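Long-range contacts in NADH kinase POS5, mitochondrial (PDB 3AFO), which phosphorylates NADH, and less readily NAD(+), with ATP, making the mitochondrial NADPH that serves as a cellular reductant and protects against oxidants: residues A[201-206]-A[241-246]; A[213-218]-A[230-235]; A[259-264]-A[274-279]. One frame throughout, in Å; residues are numbered along the deposited sequence.

Interaction 1 (A[201-206]-A[241-246]); sequences DIFLHR and TAYSLS. With NAI (1,4-dihydronicotinamide adenine dinucleotide), chain C.
Tyr243 drives the CD1-CE1 edge of its ring onto one face of Phe203, a T-shaped pair with centroids 4.8 Å apart and planes at 88°. CD1 of Tyr243 stands over the centre of the Phe203 ring, while the tyrosine turns one of its own faces to the dihydronicotinamide of the bound NADH, whose C4N lies over the ring centre, 3.8 Å from Tyr243 CZ. One flat aromatic residue thus serves two partners, edge and face. Its CG is anti to the backbone N (chi1 -154°), which swings the ring from the helix start toward the strand. The hydroxyl comes within 3.2 Å of His205 CD2 and is hydrogen-bonded to Asp230 and Arg206 of the second subunit. An alanine here would remove the wedge between Phe203 and the nicotinamide, so that both rings would probably be freer to shift and Asp230 of the neighbouring subunit would lose its hydroxyl mate. Beside the rings, Asp201 offers a carboxylate to the nicotinamide ribose: OD2 accepts a very short bond of 2.5 Å from O2D, which in turn accepts the backbone N-H of Tyr243 at 3.1 Å. A carboxylate suits because its two oxygens can face the two ribose hydroxyls, with OD1 2.7 Å from O3D in a bond that is not settled. Asp201 OD2 also takes a proton from a water 2.6 Å away, which accepts from Ser244 N at the first turn of the helix. Thr241 OG1 donates to adenine N1A at 2.7 Å, while Ser246 OG lies suspiciously close to the carboxamide N7N. The whole forms one wall of the NADH pocket, where the short helix 243-246 packs against strand 201-205, itself flanked in its antiparallel sheet by strands 231-235 and 299-303, with Ile264 touching both His205 and Tyr243.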
loop_
_atom_site.group_PDB
_atom_site.type_symbol
_atom_site.label_atom_id
_atom_site.label_comp_id
_atom_site.label_asym_id
_atom_site.label_seq_id
_atom_site.Cartn_x
_atom_site.Cartn_y
_atom_site.Cartn_z
ATOM N N ASP A 201 10.299 18.986 2.386
ATOM C CA ASP A 201 10.705 17.869 3.203
ATOM C C ASP A 201 12.139 17.883 3.677
ATOM O O ASP A 201 12.989 18.625 3.169
ATOM C CB ASP A 201 10.426 16.549 2.462
ATOM C CG ASP A 201 10.877 16.573 1.007
ATOM O OD1 ASP A 201 11.907 17.217 0.673
ATOM O OD2 ASP A 201 10.192 15.916 0.191
ATOM N N ILE A 202 12.384 17.026 4.662
ATOM C CA ILE A 202 13.703 16.701 5.143
ATOM C C ILE A 202 13.802 15.189 5.043
ATOM O O ILE A 202 12.921 14.470 5.549
ATOM C CB ILE A 202 13.876 17.151 6.605
ATOM C CG1 ILE A 202 13.769 18.682 6.675
ATOM C CG2 ILE A 202 15.228 16.637 7.184
ATOM C CD1 ILE A 202 13.029 19.214 7.901
ATOM N N PHE A 203 14.847 14.690 4.393
ATOM C CA PHE A 203 14.990 13.230 4.296
ATOM C C PHE A 203 16.390 12.687 4.434
ATOM O O PHE A 203 17.371 13.378 4.162
ATOM C CB PHE A 203 14.258 12.628 3.068
ATOM C CG PHE A 203 14.748 13.118 1.730
ATOM C CD1 PHE A 203 15.773 12.456 1.060
ATOM C CD2 PHE A 203 14.139 14.191 1.109
ATOM C CE1 PHE A 203 16.201 12.898 -0.197
ATOM C CE2 PHE A 203 14.566 14.631 -0.158
ATOM C CZ PHE A 203 15.594 13.986 -0.800
ATOM N N LEU A 204 16.445 11.454 4.924
ATOM C CA LEU A 204 17.664 10.696 5.099
ATOM C C LEU A 204 17.591 9.530 4.124
ATOM O O LEU A 204 16.524 8.936 3.943
ATOM C CB LEU A 204 17.766 10.190 6.535
ATOM C CG LEU A 204 17.928 11.282 7.599
ATOM C CD1 LEU A 204 17.689 10.723 8.996
ATOM C CD2 LEU A 204 19.334 11.910 7.508
ATOM N N HIS A 205 18.708 9.218 3.476
ATOM C CA HIS A 205 18.719 8.163 2.467
ATOM C C HIS A 205 20.099 7.519 2.389
ATOM O O HIS A 205 21.105 8.208 2.553
ATOM C CB HIS A 205 18.315 8.720 1.104
ATOM C CG HIS A 205 17.817 7.674 0.156
ATOM N ND1 HIS A 205 18.660 6.800 -0.493
ATOM C CD2 HIS A 205 16.562 7.341 -0.227
ATOM C CE1 HIS A 205 17.947 5.974 -1.238
ATOM N NE2 HIS A 205 16.672 6.289 -1.104
ATOM N N ARG A 206 20.137 6.211 2.144
ATOM C CA ARG A 206 21.391 5.465 1.998
ATOM C C ARG A 206 22.227 5.979 0.825
ATOM O O ARG A 206 23.444 5.838 0.830
ATOM C CB ARG A 206 21.121 3.961 1.857
ATOM C CG ARG A 206 20.349 3.561 0.596
ATOM C CD ARG A 206 20.210 2.042 0.466
ATOM N NE ARG A 206 19.494 1.674 -0.760
ATOM C CZ ARG A 206 20.053 1.563 -1.965
ATOM N NH1 ARG A 206 21.359 1.772 -2.125
ATOM N NH2 ARG A 206 19.310 1.226 -3.014
ATOM N N THR A 241 2.726 15.666 -1.436
ATOM C CA THR A 241 2.611 15.288 -2.839
ATOM C C THR A 241 3.975 15.094 -3.512
ATOM O O THR A 241 4.048 14.818 -4.710
ATOM C CB THR A 241 1.736 16.300 -3.617
ATOM O OG1 THR A 241 2.206 17.635 -3.370
ATOM C CG2 THR A 241 0.287 16.192 -3.161
ATOM N N ALA A 242 5.050 15.195 -2.734
ATOM C CA ALA A 242 6.415 15.082 -3.283
ATOM C C ALA A 242 7.009 13.695 -2.960
ATOM O O ALA A 242 6.328 12.680 -3.192
ATOM C CB ALA A 242 7.288 16.233 -2.767
ATOM N N TYR A 243 8.235 13.618 -2.436
ATOM C CA TYR A 243 8.862 12.307 -2.143
ATOM C C TYR A 243 7.951 11.381 -1.310
ATOM O O TYR A 243 7.853 10.179 -1.573
ATOM C CB TYR A 243 10.203 12.498 -1.403
ATOM C CG TYR A 243 11.244 11.393 -1.567
ATOM C CD1 TYR A 243 12.571 11.619 -1.171
ATOM C CD2 TYR A 243 10.926 10.146 -2.120
ATOM C CE1 TYR A 243 13.541 10.646 -1.302
ATOM C CE2 TYR A 243 11.907 9.143 -2.270
ATOM C CZ TYR A 243 13.212 9.412 -1.854
ATOM O OH TYR A 243 14.202 8.471 -1.993
ATOM N N SER A 244 7.283 11.945 -0.308
ATOM C CA SER A 244 6.419 11.166 0.571
ATOM C C SER A 244 5.332 10.416 -0.222
ATOM O O SER A 244 5.024 9.258 0.082
ATOM C CB SER A 244 5.792 12.076 1.630
ATOM O OG SER A 244 4.933 11.346 2.478
ATOM N N LEU A 245 4.775 11.076 -1.244
ATOM C CA LEU A 245 3.771 10.453 -2.132
ATOM C C LEU A 245 4.341 9.243 -2.857
ATOM O O LEU A 245 3.730 8.174 -2.885
ATOM C CB LEU A 245 3.236 11.455 -3.161
ATOM C CG LEU A 245 1.921 11.067 -3.861
ATOM C CD1 LEU A 245 0.767 11.125 -2.869
ATOM C CD2 LEU A 245 1.642 11.952 -5.055
ATOM N N SER A 246 5.526 9.417 -3.430
ATOM C CA SER A 246 6.212 8.335 -4.128
ATOM C C SER A 246 6.466 7.137 -3.219
ATOM O O SER A 246 6.457 6.001 -3.676
ATOM C CB SER A 246 7.547 8.839 -4.664
ATOM O OG SER A 246 7.333 9.958 -5.500
HETATM P PA NAI C . 13.501 17.193 -8.802
HETATM O O1A NAI C . 13.191 17.808 -10.134
HETATM O O2A NAI C . 14.678 16.078 -8.819
HETATM O O5B NAI C . 12.280 16.419 -8.206
HETATM C C5B NAI C . 11.088 17.039 -8.261
HETATM C C4B NAI C . 10.093 16.127 -8.882
HETATM O O4B NAI C . 9.104 16.108 -7.818
HETATM C C3B NAI C . 9.571 17.037 -9.988
HETATM O O3B NAI C . 8.775 16.272 -10.896
HETATM C C2B NAI C . 8.711 18.009 -9.178
HETATM O O2B NAI C . 7.669 18.577 -9.962
HETATM C C1B NAI C . 8.083 17.081 -8.140
HETATM N N9A NAI C . 7.728 17.822 -6.896
HETATM C C8A NAI C . 8.546 18.526 -6.106
HETATM N N7A NAI C . 7.835 19.044 -5.090
HETATM C C5A NAI C . 6.570 18.645 -5.224
HETATM C C6A NAI C . 5.395 18.846 -4.497
HETATM N N6A NAI C . 5.362 19.580 -3.366
HETATM N N1A NAI C . 4.261 18.279 -4.956
HETATM C C2A NAI C . 4.238 17.547 -6.060
HETATM N N3A NAI C . 5.336 17.337 -6.771
HETATM C C4A NAI C . 6.506 17.875 -6.381
HETATM O O3 NAI C . 14.017 18.296 -7.674
HETATM P PN NAI C . 13.193 19.626 -7.307
HETATM O O1N NAI C . 12.217 19.944 -8.400
HETATM O O2N NAI C . 14.224 20.571 -6.830
HETATM O O5D NAI C . 12.265 19.224 -6.023
HETATM C C5D NAI C . 12.849 18.680 -4.852
HETATM C C4D NAI C . 11.959 17.572 -4.312
HETATM O O4D NAI C . 12.245 16.391 -5.096
HETATM C C3D NAI C . 12.338 17.127 -2.908
HETATM O O3D NAI C . 11.759 17.992 -1.922
HETATM C C2D NAI C . 11.710 15.714 -2.863
HETATM O O2D NAI C . 10.415 15.779 -2.247
HETATM C C1D NAI C . 11.550 15.366 -4.373
HETATM N N1N NAI C . 12.190 14.061 -4.601
HETATM C C2N NAI C . 11.366 13.009 -4.990
HETATM C C3N NAI C . 11.882 11.742 -5.203
HETATM C C7N NAI C . 10.910 10.620 -5.650
HETATM O O7N NAI C . 11.295 9.479 -5.897
HETATM N N7N NAI C . 9.648 10.985 -5.756
HETATM C C4N NAI C . 13.254 11.526 -5.024
HETATM C C5N NAI C . 14.105 12.578 -4.627
HETATM C C6N NAI C . 13.584 13.854 -4.403
HETATM O O HOH W 1 8.021 14.553 0.783
#

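Interaction 2 (A[213-218]-A[230-235]); sequences TNLDIF and DGVALA. With NAI (1,4-dihydronicotinamide adenine dinucleotide), chain F.
Leu215 and Val232 meet between the two layers of a beta sandwich: strand 213-218 belongs to one antiparallel sheet, strand 231-235 to another, and their axes pass 8.1 Å apart at 45°. Packing between sheets, with no hydrogen bonding from one strand to the other, is what this spacing implies. The apolar contact is narrow. With CG anti to its carbonyl carbon (chi1 -47°) and chi2 extended, Leu215 reaches across with CD1 to lie 3.5 Å from Val232 CG1, the two side chains crossing obliquely; Ile284 of strand 282-286 touches both. Leucine, branched one carbon further out, reaches over to the beta-branched valine, and both add to the apolar layer between the sheets. The backbone contributes a second kind of contact at the corner of the chain, where Asp230 and Gly231 both face Ile264 in a classic beta bulge. Thr213 OG1 lies 3.8 Å from Gly231 CA and is hydrogen-bonded to Ala229 O. The side chain of Asp230 sets off away from strand 213-218 to the subunit interface; OD1 is salt-bridged to Arg206 and comes within 3.0 Å of O7N of the NADH held by the second subunit. Back at the corner, the methyl CG2 of Thr213 rests 3.5 Å from Asp230 O.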
loop_
_atom_site.group_PDB
_atom_site.type_symbol
_atom_site.label_atom_id
_atom_site.label_comp_id
_atom_site.label_asym_id
_atom_site.label_seq_id
_atom_site.Cartn_x
_atom_site.Cartn_y
_atom_site.Cartn_z
ATOM N N THR A 213 20.210 2.088 5.813
ATOM C CA THR A 213 20.364 2.984 6.955
ATOM C C THR A 213 19.712 2.323 8.164
ATOM O O THR A 213 18.781 1.539 8.009
ATOM C CB THR A 213 19.667 4.352 6.715
ATOM O OG1 THR A 213 18.246 4.169 6.670
ATOM C CG2 THR A 213 20.116 4.987 5.400
ATOM N N ASN A 214 20.217 2.617 9.356
ATOM C CA ASN A 214 19.601 2.165 10.592
ATOM C C ASN A 214 19.340 3.411 11.409
ATOM O O ASN A 214 20.290 4.060 11.855
ATOM C CB ASN A 214 20.535 1.221 11.351
ATOM C CG ASN A 214 20.877 -0.034 10.553
ATOM O OD1 ASN A 214 20.079 -0.976 10.472
ATOM N ND2 ASN A 214 22.067 -0.052 9.964
ATOM N N LEU A 215 18.063 3.762 11.581
ATOM C CA LEU A 215 17.676 5.046 12.165
ATOM C C LEU A 215 16.775 4.887 13.381
ATOM O O LEU A 215 15.763 4.173 13.329
ATOM C CB LEU A 215 16.938 5.903 11.136
ATOM C CG LEU A 215 17.515 6.048 9.735
ATOM C CD1 LEU A 215 16.510 6.838 8.903
ATOM C CD2 LEU A 215 18.879 6.746 9.754
ATOM N N ASP A 216 17.147 5.564 14.462
ATOM C CA ASP A 216 16.366 5.547 15.691
ATOM C C ASP A 216 15.575 6.829 15.798
ATOM O O ASP A 216 16.145 7.933 15.811
ATOM C CB ASP A 216 17.281 5.357 16.907
ATOM C CG ASP A 216 17.989 4.009 16.886
ATOM O OD1 ASP A 216 17.303 2.979 16.733
ATOM O OD2 ASP A 216 19.229 3.984 16.999
ATOM N N ILE A 217 14.256 6.669 15.877
ATOM C CA ILE A 217 13.326 7.781 15.799
ATOM C C ILE A 217 12.678 8.022 17.157
ATOM O O ILE A 217 12.163 7.087 17.788
ATOM C CB ILE A 217 12.222 7.508 14.734
ATOM C CG1 ILE A 217 12.856 7.313 13.349
ATOM C CG2 ILE A 217 11.212 8.650 14.718
ATOM C CD1 ILE A 217 11.933 6.706 12.302
ATOM N N PHE A 218 12.715 9.278 17.596
ATOM C CA PHE A 218 12.137 9.668 18.878
ATOM C C PHE A 218 11.132 10.778 18.637
ATOM O O PHE A 218 11.418 11.733 17.907
ATOM C CB PHE A 218 13.222 10.149 19.868
ATOM C CG PHE A 218 14.324 9.129 20.130
ATOM C CD1 PHE A 218 14.340 8.392 21.319
ATOM C CD2 PHE A 218 15.340 8.925 19.207
ATOM C CE1 PHE A 218 15.344 7.450 21.574
ATOM C CE2 PHE A 218 16.364 7.978 19.447
ATOM C CZ PHE A 218 16.364 7.245 20.636
ATOM N N ASP A 230 15.926 2.139 3.102
ATOM C CA ASP A 230 16.579 3.149 2.267
ATOM C C ASP A 230 16.712 4.473 3.022
ATOM O O ASP A 230 17.716 5.187 2.873
ATOM C CB ASP A 230 15.811 3.376 0.953
ATOM C CG ASP A 230 16.078 2.304 -0.071
ATOM O OD1 ASP A 230 16.914 1.407 0.187
ATOM O OD2 ASP A 230 15.445 2.350 -1.139
ATOM N N GLY A 231 15.683 4.816 3.807
ATOM C CA GLY A 231 15.684 6.059 4.571
ATOM C C GLY A 231 14.315 6.429 5.113
ATOM O O GLY A 231 13.452 5.570 5.283
ATOM N N VAL A 232 14.114 7.715 5.367
ATOM C CA VAL A 232 12.852 8.205 5.914
ATOM C C VAL A 232 12.696 9.661 5.492
ATOM O O VAL A 232 13.701 10.376 5.340
ATOM C CB VAL A 232 12.834 8.076 7.463
ATOM C CG1 VAL A 232 13.841 9.029 8.103
ATOM C CG2 VAL A 232 11.417 8.307 8.041
ATOM N N ALA A 233 11.454 10.096 5.319
ATOM C CA ALA A 233 11.150 11.468 4.930
ATOM C C ALA A 233 10.239 12.092 5.972
ATOM O O ALA A 233 9.290 11.450 6.427
ATOM C CB ALA A 233 10.470 11.496 3.552
ATOM N N LEU A 234 10.555 13.334 6.350
ATOM C CA LEU A 234 9.687 14.176 7.155
ATOM C C LEU A 234 9.199 15.296 6.247
ATOM O O LEU A 234 10.021 16.024 5.676
ATOM C CB LEU A 234 10.461 14.759 8.341
ATOM C CG LEU A 234 11.101 13.661 9.208
ATOM C CD1 LEU A 234 12.125 14.190 10.165
ATOM C CD2 LEU A 234 10.044 12.845 9.951
ATOM N N ALA A 235 7.879 15.433 6.097
ATOM C CA ALA A 235 7.332 16.332 5.083
ATOM C C ALA A 235 6.283 17.258 5.660
ATOM O O ALA A 235 5.578 16.911 6.614
ATOM C CB ALA A 235 6.748 15.542 3.904
HETATM P PA NAI F . 22.436 -6.704 3.110
HETATM O O1A NAI F . 23.004 -7.208 4.394
HETATM O O2A NAI F . 22.835 -5.189 2.757
HETATM O O5B NAI F . 20.899 -6.510 3.115
HETATM C C5B NAI F . 20.102 -7.583 3.021
HETATM C C4B NAI F . 19.004 -7.450 4.018
HETATM O O4B NAI F . 17.972 -8.082 3.259
HETATM C C3B NAI F . 19.403 -8.403 5.138
HETATM O O3B NAI F . 18.532 -8.178 6.252
HETATM C C2B NAI F . 19.130 -9.750 4.471
HETATM O O2B NAI F . 18.910 -10.795 5.419
HETATM C C1B NAI F . 17.823 -9.438 3.747
HETATM N N9A NAI F . 17.590 -10.298 2.568
HETATM C C8A NAI F . 18.459 -10.553 1.575
HETATM N N7A NAI F . 17.890 -11.384 0.704
HETATM C C5A NAI F . 16.655 -11.650 1.141
HETATM C C6A NAI F . 15.605 -12.417 0.660
HETATM N N6A NAI F . 15.702 -13.105 -0.493
HETATM N N1A NAI F . 14.469 -12.460 1.378
HETATM C C2A NAI F . 14.329 -11.787 2.512
HETATM N N3A NAI F . 15.305 -11.040 2.999
HETATM C C4A NAI F . 16.470 -10.953 2.329
HETATM O O3 NAI F . 22.954 -7.535 1.772
HETATM P PN NAI F . 22.761 -9.098 1.478
HETATM O O1N NAI F . 22.450 -9.822 2.735
HETATM O O2N NAI F . 23.926 -9.477 0.653
HETATM O O5D NAI F . 21.428 -9.122 0.541
HETATM C C5D NAI F . 21.395 -8.357 -0.685
HETATM C C4D NAI F . 19.981 -7.800 -0.899
HETATM O O4D NAI F . 19.841 -6.607 -0.117
HETATM C C3D NAI F . 19.725 -7.279 -2.314
HETATM O O3D NAI F . 19.446 -8.374 -3.193
HETATM C C2D NAI F . 18.464 -6.422 -2.089
HETATM O O2D NAI F . 17.269 -7.198 -2.325
HETATM C C1D NAI F . 18.563 -6.064 -0.581
HETATM N N1N NAI F . 18.438 -4.591 -0.484
HETATM C C2N NAI F . 17.298 -4.082 0.158
HETATM C C3N NAI F . 17.092 -2.715 0.272
HETATM C C7N NAI F . 15.819 -2.233 0.995
HETATM O O7N NAI F . 15.551 -1.037 1.142
HETATM N N7N NAI F . 15.039 -3.220 1.406
HETATM C C4N NAI F . 18.027 -1.822 -0.272
HETATM C C5N NAI F . 19.176 -2.321 -0.925
HETATM C C6N NAI F . 19.384 -3.695 -1.034
#

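Interaction 3 (A[259-264]-A[274-279]); sequences ILMTPI and LILPHS
Met261 is extended through its first two torsions, with CG opposite the backbone N (chi1 179°), and then bends at chi3 (-71°), which carries its CE methyl across to Leu276 CD1, 3.9 Å away. This happens on one face of a beta hairpin, strand 258-266 running antiparallel to strand 274-277. On the same face Met261 SD lies 4.1 Å from Leu274 CD1, the two side chains side by side; the flexible thioether can serve both leucines at once, and Ile282 and Ile217 pack against the same methionine from the other sheet of the sandwich. The opposite face carries Leu260 and Ile275, a non-hydrogen-bonded pair in which the isoleucine's CD1 leans in to 3.8 Å from Leu260 CG. The backbones are held by two hydrogen-bonded pairs, each bonded in both directions. Ile259 with Leu276 is one, and the shorter of its bonds is Leu276 N to Ile259 O at 2.8 Å; Met261 with Leu274 is the other, nearly straight at 173° from Met261 N to Leu274 O. Branched and bulky apolar residues suit a pair of strands buried on both faces. Strand 274-277 also pairs in parallel with a strand of the third subunit, continuing the sheet across the interface. Beside Leu260, a water donates to Leu274 O at 2.9 Å and is hydrogen-bonded to Thr262 OG1.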
loop_
_atom_site.group_PDB
_atom_site.type_symbol
_atom_site.label_atom_id
_atom_site.label_comp_id
_atom_site.label_asym_id
_atom_site.label_seq_id
_atom_site.Cartn_x
_atom_site.Cartn_y
_atom_site.Cartn_z
ATOM N N ILE A 259 2.848 17.102 10.537
ATOM C CA ILE A 259 4.119 16.710 9.970
ATOM C C ILE A 259 3.951 15.269 9.532
ATOM O O ILE A 259 3.483 14.435 10.317
ATOM C CB ILE A 259 5.269 16.775 11.013
ATOM C CG1 ILE A 259 5.384 18.189 11.600
ATOM C CG2 ILE A 259 6.600 16.284 10.381
ATOM C CD1 ILE A 259 6.380 18.320 12.776
ATOM N N LEU A 260 4.334 14.970 8.295
ATOM C CA LEU A 260 4.307 13.588 7.809
ATOM C C LEU A 260 5.609 12.896 8.144
ATOM O O LEU A 260 6.681 13.478 7.980
ATOM C CB LEU A 260 4.094 13.532 6.284
ATOM C CG LEU A 260 2.685 13.835 5.746
ATOM C CD1 LEU A 260 2.388 15.345 5.698
ATOM C CD2 LEU A 260 2.499 13.228 4.363
ATOM N N MET A 261 5.513 11.656 8.609
ATOM C CA MET A 261 6.672 10.779 8.736
ATOM C C MET A 261 6.448 9.569 7.840
ATOM O O MET A 261 5.586 8.736 8.126
ATOM C CB MET A 261 6.882 10.338 10.190
ATOM C CG MET A 261 8.077 9.400 10.379
ATOM S SD MET A 261 8.309 8.983 12.114
ATOM C CE MET A 261 8.911 10.552 12.765
ATOM N N THR A 262 7.219 9.471 6.759
ATOM C CA THR A 262 6.974 8.429 5.751
ATOM C C THR A 262 8.240 7.621 5.504
ATOM O O THR A 262 9.261 8.201 5.142
ATOM C CB THR A 262 6.500 9.053 4.402
ATOM O OG1 THR A 262 5.361 9.892 4.629
ATOM C CG2 THR A 262 6.154 7.966 3.354
ATOM N N PRO A 263 8.175 6.284 5.688
ATOM C CA PRO A 263 9.379 5.474 5.487
ATOM C C PRO A 263 9.714 5.347 4.005
ATOM O O PRO A 263 8.824 5.401 3.152
ATOM C CB PRO A 263 8.994 4.113 6.067
ATOM C CG PRO A 263 7.499 4.018 5.841
ATOM C CD PRO A 263 6.997 5.457 6.028
ATOM N N ILE A 264 11.000 5.236 3.703
ATOM C CA ILE A 264 11.437 5.021 2.331
ATOM C C ILE A 264 11.999 3.608 2.211
ATOM O O ILE A 264 13.089 3.330 2.709
ATOM C CB ILE A 264 12.503 6.073 1.861
ATOM C CG1 ILE A 264 11.995 7.496 2.120
ATOM C CG2 ILE A 264 12.834 5.865 0.369
ATOM C CD1 ILE A 264 13.062 8.591 1.983
ATOM N N LEU A 274 2.951 7.763 9.070
ATOM C CA LEU A 274 2.375 8.436 10.242
ATOM C C LEU A 274 2.078 9.898 9.952
ATOM O O LEU A 274 2.819 10.551 9.205
ATOM C CB LEU A 274 3.346 8.377 11.439
ATOM C CG LEU A 274 3.775 7.026 12.018
ATOM C CD1 LEU A 274 4.727 7.264 13.212
ATOM C CD2 LEU A 274 2.574 6.124 12.419
ATOM N N ILE A 275 1.016 10.409 10.569
ATOM C CA ILE A 275 0.689 11.832 10.497
ATOM C C ILE A 275 0.751 12.368 11.927
ATOM O O ILE A 275 -0.000 11.924 12.808
ATOM C CB ILE A 275 -0.719 12.098 9.892
ATOM C CG1 ILE A 275 -0.939 11.351 8.541
ATOM C CG2 ILE A 275 -0.989 13.607 9.776
ATOM C CD1 ILE A 275 -0.121 11.868 7.365
ATOM N N LEU A 276 1.675 13.293 12.155
ATOM C CA LEU A 276 1.974 13.782 13.503
ATOM C C LEU A 276 1.485 15.215 13.665
ATOM O O LEU A 276 1.344 15.919 12.667
ATOM C CB LEU A 276 3.489 13.700 13.756
ATOM C CG LEU A 276 4.199 12.381 13.441
ATOM C CD1 LEU A 276 5.723 12.537 13.627
ATOM C CD2 LEU A 276 3.666 11.237 14.306
ATOM N N PRO A 277 1.208 15.649 14.919
ATOM C CA PRO A 277 0.832 17.021 15.225
ATOM C C PRO A 277 1.903 18.006 14.786
ATOM O O PRO A 277 3.099 17.680 14.835
ATOM C CB PRO A 277 0.781 17.029 16.758
ATOM C CG PRO A 277 0.581 15.655 17.136
ATOM C CD PRO A 277 1.324 14.847 16.149
ATOM N N HIS A 278 1.493 19.209 14.393
ATOM C CA HIS A 278 2.452 20.244 14.007
ATOM C C HIS A 278 3.362 20.628 15.181
ATOM O O HIS A 278 4.473 21.102 14.977
ATOM C CB HIS A 278 1.733 21.481 13.441
ATOM C CG HIS A 278 1.185 22.387 14.491
ATOM N ND1 HIS A 278 1.841 23.533 14.901
ATOM C CD2 HIS A 278 0.065 22.302 15.247
ATOM C CE1 HIS A 278 1.136 24.121 15.853
ATOM N NE2 HIS A 278 0.053 23.396 16.080
ATOM N N SER A 279 2.881 20.373 16.399
ATOM C CA SER A 279 3.592 20.673 17.645
ATOM C C SER A 279 4.701 19.677 18.008
ATOM O O SER A 279 5.440 19.893 18.980
ATOM C CB SER A 279 2.575 20.746 18.790
ATOM O OG SER A 279 1.805 19.533 18.868
HETATM O O HOH W 2 3.051 10.143 6.345
#

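All three contacts share the antiparallel sheet in which strand 231-235 lies between 201-205 and 258-266. Ile202 O and Leu234 N, 2.7 Å apart, probably bond interactions 1 and 2; Ala235 O and Leu260 N, at 2.9 Å, do the same for interactions 2 and 3. Side chains add to this: the salt bridge from Arg206 NE to Asp230 OD1 (2.8 Å) joins interactions 1 and 2 beside the second subunit's nicotinamide, and Ser244 OG probably bonds Thr262 OG1 (2.6 Å). Interaction 1 grips one NADH directly, whereas interaction 3, with the Leu260 side chain about 10 Å from a bound NADH, lies behind the pocket helix. The centres are 10 to 11 Å apart.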